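Local coordinates for cGAS/DncV-like nucleotidyltransferase in E. coli homolog (Elizabethkingia meningoseptica ATCC 13253 = NBRC 12535, PDB 6E0O), which synthesises cyclic dinucleotide second messengers from nucleoside triphosphates in a magnesium-dependent reaction, as the signal-producing enzyme of a CBASS antiphage defence system, at residues 45-50 with 63-68; 172-177 with 258-263. All blocks are in the same frame, centred on the assembly; numbering follows the deposited sequence. Where two conformers were deposited one is given.

Contact 1: 45-50 with 63-68. With MG (magnesium ion), chain D; nucleotides of chain B.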
# COMPACT_ATOMS: atom_id res chain seq x y z
N PHE A 45 -4.54 6.66 -11.95
CA PHE A 45 -3.56 7.12 -10.98
C PHE A 45 -2.97 5.90 -10.28
O PHE A 45 -3.45 4.78 -10.45
CB PHE A 45 -4.16 8.13 -10.00
CG PHE A 45 -5.19 7.56 -9.06
CD1 PHE A 45 -6.54 7.53 -9.41
CD2 PHE A 45 -4.82 7.11 -7.81
CE1 PHE A 45 -7.49 7.04 -8.51
CE2 PHE A 45 -5.75 6.62 -6.92
CZ PHE A 45 -7.09 6.58 -7.27
N LEU A 46 -1.92 6.12 -9.51
CA LEU A 46 -1.27 5.03 -8.81
C LEU A 46 -1.66 5.01 -7.34
O LEU A 46 -1.91 6.05 -6.72
CB LEU A 46 0.26 5.15 -8.90
CG LEU A 46 0.86 5.19 -10.30
CD1 LEU A 46 2.40 5.16 -10.20
CD2 LEU A 46 0.33 4.05 -11.17
N GLN A 47 -1.67 3.81 -6.77
CA GLN A 47 -1.70 3.68 -5.32
C GLN A 47 -0.66 2.64 -4.92
O GLN A 47 0.11 2.16 -5.75
CB GLN A 47 -3.10 3.28 -4.87
CG GLN A 47 -3.47 1.89 -5.25
CD GLN A 47 -4.82 1.49 -4.75
OE1 GLN A 47 -5.61 2.32 -4.30
NE2 GLN A 47 -5.11 0.20 -4.82
N GLY A 48 -0.64 2.29 -3.64
CA GLY A 48 0.27 1.26 -3.20
C GLY A 48 1.72 1.70 -3.24
O GLY A 48 2.06 2.89 -3.21
N SER A 49 2.60 0.70 -3.29
CA SER A 49 4.00 0.91 -2.95
C SER A 49 4.71 1.82 -3.94
O SER A 49 5.64 2.54 -3.54
CB SER A 49 4.72 -0.44 -2.88
OG SER A 49 4.68 -1.07 -4.15
N TYR A 50 4.34 1.81 -5.22
CA TYR A 50 4.96 2.75 -6.14
C TYR A 50 4.49 4.17 -5.86
O TYR A 50 5.28 5.12 -5.99
CB TYR A 50 4.68 2.36 -7.59
CG TYR A 50 5.58 1.27 -8.13
CD1 TYR A 50 5.23 -0.07 -8.01
CD2 TYR A 50 6.77 1.58 -8.77
CE1 TYR A 50 6.04 -1.07 -8.52
CE2 TYR A 50 7.58 0.59 -9.29
CZ TYR A 50 7.22 -0.73 -9.15
OH TYR A 50 8.04 -1.70 -9.67
N ASP A 63 0.35 -0.95 -8.78
CA ASP A 63 -1.10 -0.86 -8.63
C ASP A 63 -1.61 0.38 -9.36
O ASP A 63 -1.38 1.51 -8.92
CB ASP A 63 -1.43 -0.81 -7.14
CG ASP A 63 -0.86 -1.99 -6.41
OD1 ASP A 63 -1.21 -3.12 -6.80
OD2 ASP A 63 -0.02 -1.79 -5.50
N ILE A 64 -2.29 0.15 -10.48
CA ILE A 64 -2.82 1.20 -11.33
C ILE A 64 -4.32 1.27 -11.10
O ILE A 64 -5.05 0.32 -11.42
CB ILE A 64 -2.51 0.94 -12.81
CG1 ILE A 64 -1.01 0.80 -13.03
CG2 ILE A 64 -3.11 2.03 -13.69
CD1 ILE A 64 -0.64 0.39 -14.44
N VAL A 65 -4.79 2.39 -10.57
CA VAL A 65 -6.21 2.58 -10.29
C VAL A 65 -6.87 3.21 -11.51
O VAL A 65 -6.35 4.17 -12.09
CB VAL A 65 -6.41 3.47 -9.05
CG1 VAL A 65 -7.89 3.60 -8.76
CG2 VAL A 65 -5.66 2.92 -7.85
N MET A 66 -8.01 2.65 -11.92
CA MET A 66 -8.81 3.22 -13.00
C MET A 66 -10.16 3.59 -12.41
O MET A 66 -11.04 2.74 -12.25
CB MET A 66 -8.97 2.26 -14.16
CG MET A 66 -9.61 2.93 -15.37
SD MET A 66 -10.31 1.83 -16.60
CE MET A 66 -11.84 1.40 -15.79
N ARG A 67 -10.34 4.87 -12.10
CA ARG A 67 -11.54 5.36 -11.44
C ARG A 67 -12.52 5.85 -12.50
O ARG A 67 -12.29 6.88 -13.15
CB ARG A 67 -11.17 6.50 -10.48
CG ARG A 67 -12.33 7.00 -9.64
CD ARG A 67 -11.92 8.20 -8.79
NE ARG A 67 -11.59 9.36 -9.61
CZ ARG A 67 -10.95 10.43 -9.16
NH1 ARG A 67 -10.58 10.48 -7.88
NH2 ARG A 67 -10.67 11.43 -9.97
N TYR A 68 -13.61 5.11 -12.69
CA TYR A 68 -14.65 5.50 -13.62
C TYR A 68 -15.47 6.57 -12.90
O TYR A 68 -16.11 6.29 -11.88
CB TYR A 68 -15.52 4.31 -14.02
CG TYR A 68 -16.44 4.68 -15.15
CD1 TYR A 68 -17.64 5.32 -14.90
CD2 TYR A 68 -16.08 4.43 -16.46
CE1 TYR A 68 -18.48 5.69 -15.94
CE2 TYR A 68 -16.91 4.80 -17.50
CZ TYR A 68 -18.10 5.42 -17.24
OH TYR A 68 -18.91 5.77 -18.29
MG MG D . 1.11 -3.13 -4.32
P A B 2 -4.51 -7.72 -1.78
OP1 A B 2 -5.92 -7.55 -1.34
OP2 A B 2 -4.02 -9.08 -2.15
O5' A B 2 -4.27 -6.76 -3.03
C5' A B 2 -4.71 -7.13 -4.34
C4' A B 2 -4.90 -5.92 -5.22
O4' A B 2 -6.06 -5.18 -4.75
C3' A B 2 -3.74 -4.94 -5.24
O3' A B 2 -3.61 -4.35 -6.53
C2' A B 2 -4.16 -3.88 -4.22
O2' A B 2 -3.61 -2.60 -4.43
C1' A B 2 -5.68 -3.87 -4.39
N9 A B 2 -6.38 -3.52 -3.15
C8 A B 2 -6.55 -4.32 -2.04
N7 A B 2 -7.21 -3.75 -1.07
C5 A B 2 -7.49 -2.48 -1.56
C6 A B 2 -8.17 -1.38 -1.01
N6 A B 2 -8.72 -1.35 0.20
N1 A B 2 -8.26 -0.29 -1.79
C2 A B 2 -7.72 -0.28 -3.00
N3 A B 2 -7.06 -1.25 -3.63
C4 A B 2 -6.99 -2.33 -2.85
O HOH W 1 2.01 0.34 -6.55
O HOH W 2 2.67 -2.27 -5.44
O HOH W 3 0.79 -4.50 -5.78

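Contact 2: 172-177 with 258-263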
# COMPACT_ATOMS: atom_id res chain seq x y z
N GLU A 172 -5.39 9.08 -1.73
CA GLU A 172 -4.80 10.41 -1.77
C GLU A 172 -4.42 10.87 -0.37
O GLU A 172 -3.32 11.39 -0.16
CB GLU A 172 -5.77 11.39 -2.43
CG GLU A 172 -6.11 11.03 -3.87
CD GLU A 172 -4.89 10.97 -4.76
OE1 GLU A 172 -4.00 11.82 -4.60
OE2 GLU A 172 -4.82 10.08 -5.63
N GLN A 173 -5.33 10.70 0.59
CA GLN A 173 -5.05 11.10 1.96
C GLN A 173 -3.95 10.23 2.57
O GLN A 173 -3.12 10.72 3.35
CB GLN A 173 -6.34 11.02 2.76
CG GLN A 173 -7.45 11.96 2.27
CD GLN A 173 -8.41 11.37 1.22
OE1 GLN A 173 -8.07 10.47 0.46
NE2 GLN A 173 -9.62 11.91 1.18
N HIS A 174 -3.95 8.94 2.26
CA HIS A 174 -2.86 8.06 2.65
C HIS A 174 -1.53 8.57 2.12
O HIS A 174 -0.54 8.69 2.86
CB HIS A 174 -3.16 6.67 2.10
CG HIS A 174 -2.15 5.64 2.47
ND1 HIS A 174 -2.38 4.70 3.46
CD2 HIS A 174 -0.92 5.37 1.97
CE1 HIS A 174 -1.32 3.92 3.57
NE2 HIS A 174 -0.42 4.30 2.67
N TYR A 175 -1.49 8.87 0.82
CA TYR A 175 -0.27 9.37 0.21
C TYR A 175 0.20 10.65 0.91
O TYR A 175 1.36 10.76 1.32
CB TYR A 175 -0.48 9.64 -1.30
CG TYR A 175 0.68 10.43 -1.83
CD1 TYR A 175 1.89 9.82 -2.11
CD2 TYR A 175 0.60 11.82 -1.96
CE1 TYR A 175 2.98 10.54 -2.53
CE2 TYR A 175 1.70 12.55 -2.38
CZ TYR A 175 2.88 11.90 -2.66
OH TYR A 175 3.99 12.60 -3.06
N SER A 176 -0.70 11.62 1.06
CA SER A 176 -0.29 12.92 1.56
C SER A 176 0.16 12.85 3.02
O SER A 176 1.18 13.45 3.39
CB SER A 176 -1.44 13.91 1.42
OG SER A 176 -1.75 14.07 0.05
N ASN A 177 -0.58 12.13 3.85
CA ASN A 177 -0.22 12.06 5.26
C ASN A 177 1.08 11.30 5.47
O ASN A 177 1.89 11.67 6.33
CB ASN A 177 -1.36 11.44 6.07
CG ASN A 177 -2.53 12.38 6.24
OD1 ASN A 177 -2.43 13.57 5.94
ND2 ASN A 177 -3.64 11.85 6.73
N THR A 258 -4.83 5.17 14.12
CA THR A 258 -5.54 5.55 12.90
C THR A 258 -4.89 4.89 11.69
O THR A 258 -3.73 4.48 11.71
CB THR A 258 -5.57 7.07 12.70
OG1 THR A 258 -4.26 7.53 12.33
CG2 THR A 258 -6.00 7.80 13.95
N GLU A 259 -5.65 4.81 10.60
CA GLU A 259 -5.04 4.59 9.30
C GLU A 259 -4.18 5.81 8.96
O GLU A 259 -4.32 6.87 9.57
CB GLU A 259 -6.12 4.35 8.24
CG GLU A 259 -6.87 3.04 8.51
CD GLU A 259 -7.87 2.65 7.44
OE1 GLU A 259 -8.21 3.48 6.59
OE2 GLU A 259 -8.33 1.48 7.46
N VAL A 260 -3.27 5.64 8.01
CA VAL A 260 -2.45 6.77 7.57
C VAL A 260 -3.33 7.92 7.11
O VAL A 260 -2.98 9.08 7.31
CB VAL A 260 -1.46 6.34 6.46
CG1 VAL A 260 -0.65 7.53 6.01
CG2 VAL A 260 -0.55 5.22 6.94
N ASN A 261 -4.48 7.61 6.51
CA ASN A 261 -5.38 8.65 6.02
C ASN A 261 -5.98 9.49 7.14
O ASN A 261 -6.56 10.54 6.85
CB ASN A 261 -6.49 8.04 5.15
CG ASN A 261 -7.33 7.01 5.88
OD1 ASN A 261 -7.75 7.22 7.02
ND2 ASN A 261 -7.58 5.89 5.23
N ARG A 262 -5.87 9.06 8.40
CA ARG A 262 -6.37 9.79 9.57
C ARG A 262 -7.88 9.99 9.55
O ARG A 262 -8.40 10.80 10.34
CB ARG A 262 -5.65 11.13 9.79
CG ARG A 262 -4.28 10.98 10.38
CD ARG A 262 -3.71 12.30 10.85
NE ARG A 262 -2.77 12.12 11.95
CZ ARG A 262 -1.80 12.96 12.26
NH1 ARG A 262 -1.62 14.07 11.55
NH2 ARG A 262 -0.99 12.70 13.28
N LEU A 263 -8.59 9.28 8.68
CA LEU A 263 -10.03 9.41 8.57
C LEU A 263 -10.76 8.29 9.28
O LEU A 263 -11.92 8.47 9.65
CB LEU A 263 -10.44 9.40 7.10
CG LEU A 263 -9.99 10.61 6.30
CD1 LEU A 263 -10.10 10.32 4.82
CD2 LEU A 263 -10.81 11.83 6.68
O HOH W 4 -4.53 5.03 5.12

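Contact 1: 45-50 with 63-68
The GS motif and the metal-binding strand of the nucleotidyltransferase fold meet here, where Phe45 pairs with Val65 across two antiparallel strands, Val65 N donating to Phe45 O at 2.7 Å. With CG set between its backbone N and carbonyl carbon (chi1 68°), the Phe45 ring folds across the neighbouring strand, and Val65 CB sits over its centre, 3.7 Å from the centroid, a CH-pi contact. Val65 CG2 turns instead to Gln47, 3.5 Å from its CD. The Gln47 chain runs extended to the adenine of nucleotide A2 of chain B, where NE2 lies 2.7 Å from N3 and makes a weak hydrogen bond to O2'. Asp63 OD2 binds the magnesium ion at 2.1 Å, with waters 2 and 3 as further ligands, and OD1 lies 2.7 Å from A2 O3'. Water 1 links Asp63 N and OD2 to Gln47 O and Tyr50 N, tying the carboxylate to the start of helix 48-52. Asp136 lies beside Asp63, consistent with a shared metal site. A metal-bound carboxylate thus lies next to the 3'-hydroxyl of the linear intermediate, the group that would attack in ring closure.

Contact 2: 172-177 with 258-263
His174 and Asn177, one helical turn apart, grip Val260 between them where helix 171-184 meets the type I turn from Glu259 to Arg262. This is the close-packed part of the contact. The isopropyl group of Val260 lies over one face of the His174 imidazole, CB 3.5 Å from ND1 and CG2 3.7 Å from CE1. Val260 CG1, anti to the backbone N (chi1 179°), stands over the same face toward its rim in a CH-pi contact and also comes within 3.4 Å of His174 O. Asn177 donates from ND2 to Val260 O at 2.9 Å; the bond lies in the planes of both the amide and the carbonyl and uses a carbonyl lone pair, which fixes the flip of the amide. At the imidazole edge, in the ring plane, water 4 sits 2.7 Å from His174 ND1 and accepts from Asn261 N, so ring and turn are also joined through solvent. His174 NE2 is hydrogen-bonded to Glu220 OE1, and with both ring nitrogens engaged the rotation of the imidazole is fixed. Within the loop, Asn261 OD1 accepts from Leu263 N at 2.8 Å, an Asx turn, and its ND2 bonds to Glu259 OE1.

The other flank is looser. Gln173 meets the loop through carbon contacts, its CB 3.8 Å from Asn261 CB, and its bent chain passes Leu263 CD1 at about a right angle before NE2 bonds to Glu155 O. Exposed Arg262 lays only its aliphatic stem near Asn177 ND2.

Helix 216-224 borders the contact, Tyr224 touching Asn177, Val260 and Arg262, and Phe217 meeting the His174 ring; Asn52 of helix 48-52 also packs on His174, and strand 152-160 receives Gln173.

From the N terminus, strand 42-47 runs into helix 48-52, and contact 1 closes a short loop when the chain returns as strand 62-68 beside it. The chain then builds the rest of the mixed sheet, including strand 135-147 on the other side of 62-68, before entering helix 171-184. Contact 2 closes a much longer loop, whose 80 intervening residues are largely helical and contain no strand. The two loops follow one another in series and neither nest nor cross. They touch directly where Phe45 CD2 packs 3.7 Å from Glu172 OE2, and Arg51 adds a salt bridge to Glu172. Helix 171-184 therefore joins the nucleotide-binding sheet to the loop between helices 236-252 and 275-289.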